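Local coordinates for early transcribed membrane protein 13 (Plasmodium falciparum, PDB 2VWA) that binds phosphatidylethanolamine through its soluble helical domain and, as a sporozoite membrane protein, is probably needed for liver-stage development of the malaria parasite, at residues Ile30-Ile35 / Val81-Tyr86; His50-Glu55 / His87-Tyr92. All coordinates share one frame; numbering follows the deposited sequence.

Contact 1. Residues Ile30-Ile35 / Val81-Tyr86. With PTY (phosphatidylethanolamine), chain G.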
loop_
_atom_site.group_PDB
_atom_site.type_symbol
_atom_site.label_atom_id
_atom_site.label_comp_id
_atom_site.label_asym_id
_atom_site.label_seq_id
_atom_site.Cartn_x
_atom_site.Cartn_y
_atom_site.Cartn_z
ATOM N N ILE A 30 -5.232 -6.667 4.133
ATOM C CA ILE A 30 -4.083 -7.428 3.667
ATOM C C ILE A 30 -2.961 -6.475 3.192
ATOM O O ILE A 30 -1.807 -6.654 3.607
ATOM C CB ILE A 30 -4.497 -8.407 2.529
ATOM C CG1 ILE A 30 -5.470 -9.467 3.074
ATOM C CG2 ILE A 30 -3.256 -9.033 1.884
ATOM C CD1 ILE A 30 -6.138 -10.372 2.009
ATOM N N ALA A 31 -3.309 -5.485 2.352
ATOM C CA ALA A 31 -2.366 -4.457 1.865
ATOM C C ALA A 31 -1.711 -3.695 3.015
ATOM O O ALA A 31 -0.500 -3.402 2.965
ATOM C CB ALA A 31 -3.053 -3.469 0.880
ATOM N N ARG A 32 -2.508 -3.423 4.063
ATOM C CA ARG A 32 -1.983 -2.792 5.287
ATOM C C ARG A 32 -0.849 -3.566 5.918
ATOM O O ARG A 32 0.227 -3.015 6.150
ATOM C CB ARG A 32 -3.079 -2.550 6.323
ATOM C CG ARG A 32 -3.831 -1.260 6.105
ATOM C CD ARG A 32 -4.762 -0.984 7.280
ATOM N NE ARG A 32 -5.816 -0.093 6.853
ATOM C CZ ARG A 32 -7.032 -0.045 7.376
ATOM N NH1 ARG A 32 -7.353 -0.838 8.379
ATOM N NH2 ARG A 32 -7.925 0.819 6.896
ATOM N N LEU A 33 -1.080 -4.852 6.208
ATOM C CA LEU A 33 -0.042 -5.640 6.885
ATOM C C LEU A 33 1.126 -5.880 5.958
ATOM O O LEU A 33 2.259 -5.972 6.386
ATOM C CB LEU A 33 -0.581 -6.971 7.431
ATOM C CG LEU A 33 -1.616 -6.771 8.555
ATOM C CD1 LEU A 33 -2.457 -8.034 8.739
ATOM C CD2 LEU A 33 -0.958 -6.339 9.887
ATOM N N SER A 34 0.860 -5.950 4.676
ATOM C CA SER A 34 1.908 -6.318 3.759
ATOM C C SER A 34 2.939 -5.197 3.568
ATOM O O SER A 34 4.134 -5.442 3.492
ATOM C CB SER A 34 1.290 -6.811 2.453
ATOM O OG SER A 34 2.217 -6.762 1.389
ATOM N N ILE A 35 2.477 -3.964 3.515
ATOM C CA ILE A 35 3.369 -2.853 3.306
ATOM C C ILE A 35 3.979 -2.482 4.663
ATOM O O ILE A 35 5.061 -1.915 4.738
ATOM C CB ILE A 35 2.628 -1.642 2.615
ATOM C CG1 ILE A 35 3.621 -0.713 1.927
ATOM C CG2 ILE A 35 1.723 -0.865 3.598
ATOM C CD1 ILE A 35 2.942 0.468 1.203
ATOM N N VAL A 81 -4.738 3.573 -1.596
ATOM C CA VAL A 81 -3.486 4.313 -1.463
ATOM C C VAL A 81 -3.563 5.307 -0.327
ATOM O O VAL A 81 -2.710 5.319 0.552
ATOM C CB VAL A 81 -3.163 5.092 -2.759
ATOM C CG1 VAL A 81 -2.015 6.136 -2.533
ATOM C CG2 VAL A 81 -2.823 4.126 -3.896
HETATM N N MSE A 82 -4.606 6.124 -0.320
HETATM C CA MSE A 82 -4.839 7.027 0.812
HETATM C C MSE A 82 -4.861 6.271 2.157
HETATM O O MSE A 82 -4.315 6.745 3.158
HETATM C CB MSE A 82 -6.124 7.841 0.604
HETATM C CG MSE A 82 -6.013 8.914 -0.482
HETATM SE SE MSE A 82 -4.375 10.027 -0.239
HETATM C CE MSE A 82 -4.795 10.760 1.566
ATOM N N ASP A 83 -5.472 5.089 2.159
ATOM C CA ASP A 83 -5.585 4.296 3.362
ATOM C C ASP A 83 -4.217 3.800 3.813
ATOM O O ASP A 83 -3.865 3.907 4.964
ATOM C CB ASP A 83 -6.559 3.139 3.133
ATOM C CG ASP A 83 -6.875 2.380 4.404
ATOM O OD1 ASP A 83 -5.961 1.735 4.985
ATOM O OD2 ASP A 83 -8.051 2.417 4.838
ATOM N N LEU A 84 -3.442 3.271 2.887
ATOM C CA LEU A 84 -2.064 2.866 3.182
ATOM C C LEU A 84 -1.203 3.999 3.715
ATOM O O LEU A 84 -0.404 3.783 4.610
ATOM C CB LEU A 84 -1.407 2.223 1.952
ATOM C CG LEU A 84 -1.470 0.697 1.926
ATOM C CD1 LEU A 84 -2.788 0.144 2.418
ATOM C CD2 LEU A 84 -1.155 0.205 0.541
ATOM N N LYS A 85 -1.386 5.200 3.195
ATOM C CA LYS A 85 -0.731 6.376 3.753
ATOM C C LYS A 85 -1.031 6.587 5.229
ATOM O O LYS A 85 -0.113 6.742 6.030
ATOM C CB LYS A 85 -1.100 7.628 2.966
ATOM C CG LYS A 85 -0.338 8.885 3.401
ATOM C CD LYS A 85 -0.635 10.019 2.475
ATOM C CE LYS A 85 -0.190 11.327 3.079
ATOM N NZ LYS A 85 -0.929 12.453 2.445
ATOM N N TYR A 86 -2.299 6.576 5.592
ATOM C CA TYR A 86 -2.691 6.802 6.936
ATOM C C TYR A 86 -2.069 5.707 7.834
ATOM O O TYR A 86 -1.519 6.009 8.918
ATOM C CB TYR A 86 -4.234 6.847 7.051
ATOM C CG TYR A 86 -4.766 7.311 8.407
ATOM C CD1 TYR A 86 -5.693 6.545 9.125
ATOM C CD2 TYR A 86 -4.317 8.511 8.985
ATOM C CE1 TYR A 86 -6.190 6.976 10.383
ATOM C CE2 TYR A 86 -4.795 8.962 10.228
ATOM C CZ TYR A 86 -5.722 8.187 10.927
ATOM O OH TYR A 86 -6.162 8.642 12.166
HETATM C C1 PTY G . 1.481 -4.457 15.504
HETATM C C2 PTY G . 7.560 -4.593 16.785
HETATM C C3 PTY G . 7.445 -4.331 15.285
HETATM O O4 PTY G . 0.116 -4.212 15.167
HETATM C C5 PTY G . 3.689 -3.337 15.739
HETATM C C6 PTY G . 2.336 -3.287 15.031
HETATM O O7 PTY G . 1.666 -2.053 15.315
HETATM C C8 PTY G . 1.773 -1.037 14.263
HETATM O O10 PTY G . 2.855 -0.812 13.742
HETATM C C11 PTY G . 0.559 -0.245 13.821
HETATM C C12 PTY G . -0.055 0.477 15.021
HETATM C C13 PTY G . -0.964 1.638 14.625
HETATM C C14 PTY G . -2.324 1.171 14.115
HETATM C C15 PTY G . -3.419 1.320 15.169
HETATM C C16 PTY G . -4.638 0.461 14.835
HETATM C C17 PTY G . -5.596 1.225 13.923
HETATM C C18 PTY G . -6.802 0.386 13.517
HETATM C C19 PTY G . -7.929 1.280 13.011
HETATM C C20 PTY G . -8.134 1.118 11.506
HETATM C C21 PTY G . -7.703 2.354 10.724
HETATM C C22 PTY G . -8.792 3.426 10.713
HETATM C C23 PTY G . -9.466 3.561 9.350
HETATM C C24 PTY G . -8.917 4.745 8.554
HETATM C C25 PTY G . -9.160 4.505 7.067
HETATM C C26 PTY G . -8.374 5.451 6.166
HETATM C C27 PTY G . -8.950 5.371 4.761
HETATM C C28 PTY G . -8.744 6.639 3.944
HETATM C C29 PTY G . -9.067 6.355 2.490
HETATM C C30 PTY G . -0.912 -4.136 16.198
HETATM C C31 PTY G . -1.028 -2.913 17.085
HETATM O O30 PTY G . -1.676 -5.077 16.331
HETATM C C32 PTY G . -2.282 -2.112 16.746
HETATM C C33 PTY G . -2.637 -1.159 17.885
HETATM C C34 PTY G . -4.124 -1.222 18.235
HETATM C C35 PTY G . -4.538 -0.006 19.064
HETATM C C36 PTY G . -5.389 -0.425 20.261
HETATM C C37 PTY G . -6.843 -0.000 20.088
HETATM C C38 PTY G . -7.788 -0.992 20.761
HETATM C C39 PTY G . -8.617 -1.768 19.739
HETATM C C40 PTY G . -10.111 -1.470 19.884
HETATM C C41 PTY G . -10.871 -1.774 18.595
HETATM C C42 PTY G . -11.453 -0.505 17.973
HETATM C C43 PTY G . -12.724 -0.807 17.183
HETATM C C44 PTY G . -12.696 -0.146 15.818
HETATM P P1 PTY G . 5.065 -5.271 14.499
HETATM O O11 PTY G . 6.673 -5.362 14.660
HETATM O O12 PTY G . 4.726 -5.547 13.052
HETATM O O13 PTY G . 4.437 -6.133 15.573
HETATM O O14 PTY G . 4.713 -3.718 14.815
HETATM N N1 PTY G . 8.926 -4.961 17.105
#
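Around R32 and L84, whose CA atoms are 6.0 Å apart, helix 21-41 passes helix 74-99 with segment axes 9.9 Å apart and N-to-C directions at 47°, a pairing inside an all-helical bundle. It carries part of the phosphatidylethanolamine pocket: R32, M82, D83 and Y86 are four of its nine residues. The apolar half of the interface centres on L84, whose CD1 packs on A31 and the start of R32 while CD2 lies between A31 CB and I35 CD1. L84 CD1 lies 3.9 Å from A31 CB, and I35 CG2 meets the branch carbon L84 CG rather than a methyl. With I35 CG1 anti to the backbone N, CG2 makes the closer approach to L84, and the end of the CG1 branch a longer one, to CD2. Helix 54-67 packs on this side, through L64 on A31 and V61 on L84. Toward the lipid the packing gives way to a side-on, two-pronged salt bridge. R32 runs extended from CG to NE and offers NE and NH2 to separate oxygens of D83: NE to OD1 at 2.6 Å and NH2 to OD2, both bonds slightly bent. Both oxygens use their syn lone pairs, and the guanidinium and carboxylate planes are only 11° apart. The pair of hydrogen bonds thus fixes the rotation of both groups and probably neutralises a buried charge beside an acyl chain. That chain follows the pair closely: PTY C21 sits over one guanidinium face, and C27 approaches the D83 carboxylate. Farther along, Y86 CD1 comes within 3.7 Å of PTY C24, meeting the chain obliquely.

Contact 2. Residues His50-Glu55 / His87-Tyr92; sequences HVNNME and HLQKVY. With PTY (phosphatidylethanolamine), chain G.
V51 and L88 bring the two backbones closest, their CA atoms 5.8 Å apart, where the connection between helices 44-50 and 54-67 lies against helix 74-99 of the helical bundle. This connection makes a type I beta turn from H50 to N53, closed by the N53 N to H50 O bond, and N53 then serves as N-cap of helix 54-67, its OD1 accepting from Y56 N. The tight part of the contact is built on V51, which is buried and turns both methyls to helix 74-99. CG1 enters beside the helix backbone, 3.7 Å from the carbonyl oxygen of L88 and 3.6 Å from Y92 CB. CG2 lies over the face of the same tyrosine's ring in a CH-pi contact, 4.0 Å from the centroid and 23° off the ring normal, displaced toward the CD2-CE2 rim. The ring is brought there by a first torsion that sets Y92 CG anti to the backbone N. L88 CB packs against the carbonyl oxygen of V51. By contrast, N52 and Q89 form the solvent side: N52 is exposed, Q89 partly so, and a single hydrogen bond links the two amides. Q89 reaches out with its chain extended beyond CG, while the two amide planes stand 77° apart. K90 and V91, on the same helix, instead reach phosphatidylethanolamine; K90 CB lies 3.7 Å from PTY C13. The turn therefore packs on one part of a helix whose other residues line the lipid site. In the amide bond, Q89 NE2 gives its hydrogen to N52 OD1 at 2.8 Å, 167° at the hydrogen, with the donor in the carbonyl plane.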
loop_
_atom_site.group_PDB
_atom_site.type_symbol
_atom_site.label_atom_id
_atom_site.label_comp_id
_atom_site.label_asym_id
_atom_site.label_seq_id
_atom_site.Cartn_x
_atom_site.Cartn_y
_atom_site.Cartn_z
ATOM N N HIS A 50 9.913 7.227 2.721
ATOM C CA HIS A 50 8.831 6.412 2.176
ATOM C C HIS A 50 7.445 6.621 2.839
ATOM O O HIS A 50 6.423 6.282 2.231
ATOM C CB HIS A 50 9.203 4.922 2.249
ATOM C CG HIS A 50 10.181 4.460 1.210
ATOM N ND1 HIS A 50 11.477 4.928 1.129
ATOM C CD2 HIS A 50 10.071 3.514 0.246
ATOM C CE1 HIS A 50 12.116 4.307 0.152
ATOM N NE2 HIS A 50 11.284 3.445 -0.402
ATOM N N VAL A 51 7.410 7.139 4.079
ATOM C CA VAL A 51 6.181 7.207 4.870
ATOM C C VAL A 51 5.117 7.976 4.140
ATOM O O VAL A 51 3.943 7.671 4.264
ATOM C CB VAL A 51 6.274 8.036 6.154
ATOM C CG1 VAL A 51 5.449 7.378 7.257
ATOM C CG2 VAL A 51 7.687 8.344 6.552
ATOM N N ASN A 52 5.507 9.026 3.447
ATOM C CA ASN A 52 4.528 9.788 2.714
ATOM C C ASN A 52 4.787 9.677 1.216
ATOM O O ASN A 52 4.353 10.517 0.443
ATOM C CB ASN A 52 4.512 11.246 3.185
ATOM C CG ASN A 52 3.945 11.394 4.595
ATOM O OD1 ASN A 52 2.839 10.928 4.886
ATOM N ND2 ASN A 52 4.704 12.034 5.479
ATOM N N ASN A 53 5.498 8.645 0.801
ATOM C CA ASN A 53 5.793 8.501 -0.596
ATOM C C ASN A 53 4.655 7.825 -1.373
ATOM O O ASN A 53 4.464 6.616 -1.277
ATOM C CB ASN A 53 7.114 7.770 -0.808
ATOM C CG ASN A 53 7.509 7.757 -2.238
ATOM O OD1 ASN A 53 6.793 7.236 -3.071
ATOM N ND2 ASN A 53 8.633 8.357 -2.548
HETATM N N MSE A 54 3.926 8.637 -2.138
HETATM C CA MSE A 54 2.722 8.218 -2.867
HETATM C C MSE A 54 2.985 7.122 -3.902
HETATM O O MSE A 54 2.266 6.120 -3.958
HETATM C CB MSE A 54 2.090 9.425 -3.554
HETATM C CG MSE A 54 1.682 10.484 -2.571
HETATM SE SE MSE A 54 0.111 9.888 -1.534
HETATM C CE MSE A 54 -1.150 11.262 -2.184
ATOM N N GLU A 55 4.022 7.325 -4.707
ATOM C CA GLU A 55 4.423 6.368 -5.720
ATOM C C GLU A 55 4.726 4.981 -5.108
ATOM O O GLU A 55 4.366 3.938 -5.676
ATOM C CB GLU A 55 5.606 6.948 -6.473
ATOM C CG GLU A 55 6.206 6.060 -7.534
ATOM C CD GLU A 55 7.461 6.700 -8.159
ATOM O OE1 GLU A 55 7.290 7.442 -9.163
ATOM O OE2 GLU A 55 8.591 6.458 -7.635
ATOM N N HIS A 87 -2.139 4.461 7.373
ATOM C CA HIS A 87 -1.623 3.358 8.108
ATOM C C HIS A 87 -0.105 3.514 8.306
ATOM O O HIS A 87 0.382 3.417 9.430
ATOM C CB HIS A 87 -1.954 2.047 7.382
ATOM C CG HIS A 87 -1.490 0.821 8.104
ATOM N ND1 HIS A 87 -2.094 0.361 9.256
ATOM C CD2 HIS A 87 -0.482 -0.044 7.835
ATOM C CE1 HIS A 87 -1.485 -0.738 9.663
ATOM N NE2 HIS A 87 -0.504 -1.009 8.819
ATOM N N LEU A 88 0.635 3.790 7.236
ATOM C CA LEU A 88 2.092 3.942 7.378
ATOM C C LEU A 88 2.510 5.009 8.383
ATOM O O LEU A 88 3.511 4.841 9.079
ATOM C CB LEU A 88 2.779 4.194 6.031
ATOM C CG LEU A 88 3.548 3.040 5.390
ATOM C CD1 LEU A 88 3.306 1.649 6.010
ATOM C CD2 LEU A 88 3.298 3.023 3.929
ATOM N N GLN A 89 1.736 6.086 8.471
ATOM C CA GLN A 89 2.040 7.165 9.384
ATOM C C GLN A 89 2.011 6.686 10.797
ATOM O O GLN A 89 2.864 7.047 11.612
ATOM C CB GLN A 89 1.064 8.319 9.184
ATOM C CG GLN A 89 1.422 9.148 7.956
ATOM C CD GLN A 89 0.359 10.152 7.601
ATOM O OE1 GLN A 89 -0.681 10.221 8.250
ATOM N NE2 GLN A 89 0.623 10.962 6.559
ATOM N N LYS A 90 1.038 5.830 11.066
ATOM C CA LYS A 90 0.899 5.204 12.370
ATOM C C LYS A 90 1.965 4.119 12.672
ATOM O O LYS A 90 2.454 3.990 13.800
ATOM C CB LYS A 90 -0.489 4.609 12.480
ATOM C CG LYS A 90 -1.600 5.624 12.457
ATOM C CD LYS A 90 -2.763 5.012 13.190
ATOM C CE LYS A 90 -4.079 5.422 12.636
ATOM N NZ LYS A 90 -4.370 4.665 11.390
ATOM N N VAL A 91 2.317 3.340 11.660
ATOM C CA VAL A 91 3.404 2.401 11.820
ATOM C C VAL A 91 4.680 3.189 12.187
ATOM O O VAL A 91 5.366 2.855 13.140
ATOM C CB VAL A 91 3.589 1.524 10.543
ATOM C CG1 VAL A 91 4.888 0.705 10.619
ATOM C CG2 VAL A 91 2.350 0.608 10.308
ATOM N N TYR A 92 4.952 4.261 11.445
ATOM C CA TYR A 92 6.115 5.098 11.675
ATOM C C TYR A 92 6.121 5.759 13.042
ATOM O O TYR A 92 7.157 5.895 13.664
ATOM C CB TYR A 92 6.156 6.184 10.602
ATOM C CG TYR A 92 7.466 6.927 10.496
ATOM C CD1 TYR A 92 8.680 6.239 10.575
ATOM C CD2 TYR A 92 7.498 8.310 10.298
ATOM C CE1 TYR A 92 9.887 6.895 10.455
ATOM C CE2 TYR A 92 8.719 8.993 10.185
ATOM C CZ TYR A 92 9.909 8.260 10.261
ATOM O OH TYR A 92 11.132 8.854 10.156
HETATM C C1 PTY G . 1.481 -4.457 15.504
HETATM C C2 PTY G . 7.560 -4.593 16.785
HETATM C C3 PTY G . 7.445 -4.331 15.285
HETATM O O4 PTY G . 0.116 -4.212 15.167
HETATM C C5 PTY G . 3.689 -3.337 15.739
HETATM C C6 PTY G . 2.336 -3.287 15.031
HETATM O O7 PTY G . 1.666 -2.053 15.315
HETATM C C8 PTY G . 1.773 -1.037 14.263
HETATM O O10 PTY G . 2.855 -0.812 13.742
HETATM C C11 PTY G . 0.559 -0.245 13.821
HETATM C C12 PTY G . -0.055 0.477 15.021
HETATM C C13 PTY G . -0.964 1.638 14.625
HETATM C C14 PTY G . -2.324 1.171 14.115
HETATM C C15 PTY G . -3.419 1.320 15.169
HETATM C C16 PTY G . -4.638 0.461 14.835
HETATM C C17 PTY G . -5.596 1.225 13.923
HETATM C C18 PTY G . -6.802 0.386 13.517
HETATM C C19 PTY G . -7.929 1.280 13.011
HETATM C C20 PTY G . -8.134 1.118 11.506
HETATM C C21 PTY G . -7.703 2.354 10.724
HETATM C C22 PTY G . -8.792 3.426 10.713
HETATM C C23 PTY G . -9.466 3.561 9.350
HETATM C C24 PTY G . -8.917 4.745 8.554
HETATM C C25 PTY G . -9.160 4.505 7.067
HETATM C C26 PTY G . -8.374 5.451 6.166
HETATM C C27 PTY G . -8.950 5.371 4.761
HETATM C C28 PTY G . -8.744 6.639 3.944
HETATM C C29 PTY G . -9.067 6.355 2.490
HETATM C C30 PTY G . -0.912 -4.136 16.198
HETATM C C31 PTY G . -1.028 -2.913 17.085
HETATM O O30 PTY G . -1.676 -5.077 16.331
HETATM C C32 PTY G . -2.282 -2.112 16.746
HETATM C C33 PTY G . -2.637 -1.159 17.885
HETATM C C34 PTY G . -4.124 -1.222 18.235
HETATM C C35 PTY G . -4.538 -0.006 19.064
HETATM C C36 PTY G . -5.389 -0.425 20.261
HETATM C C37 PTY G . -6.843 -0.000 20.088
HETATM C C38 PTY G . -7.788 -0.992 20.761
HETATM C C39 PTY G . -8.617 -1.768 19.739
HETATM C C40 PTY G . -10.111 -1.470 19.884
HETATM C C41 PTY G . -10.871 -1.774 18.595
HETATM C C42 PTY G . -11.453 -0.505 17.973
HETATM C C43 PTY G . -12.724 -0.807 17.183
HETATM C C44 PTY G . -12.696 -0.146 15.818
HETATM P P1 PTY G . 5.065 -5.271 14.499
HETATM O O11 PTY G . 6.673 -5.362 14.660
HETATM O O12 PTY G . 4.726 -5.547 13.052
HETATM O O13 PTY G . 4.437 -6.133 15.573
HETATM O O14 PTY G . 4.713 -3.718 14.815
HETATM N N1 PTY G . 8.926 -4.961 17.105
#

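Contacts 1 and 2 occupy successive turns of helix 74-99, their centres 8 Å apart, and their segments alternate along the chain. Direct packing joins them: I35 CD1 meets L88 CD2 at 3.8 Å, and K85 CE lies 3.5 Å from N52 OD1. H87 adds a tie to helix 21-41, since its NE2 is hydrogen-bonded to OE1 of Q36, another pocket residue. Both contacts touch the same phosphatidylethanolamine. Contact 1 meets the acyl chain from C20 to C29, its outer half, whereas K90 and V91 of contact 2 approach C11, C13 and C14 and the ester carbonyl oxygen O10, nearer the glycerol. The K90 side chain bridges the two regions, from CB near C13 to NZ near C21.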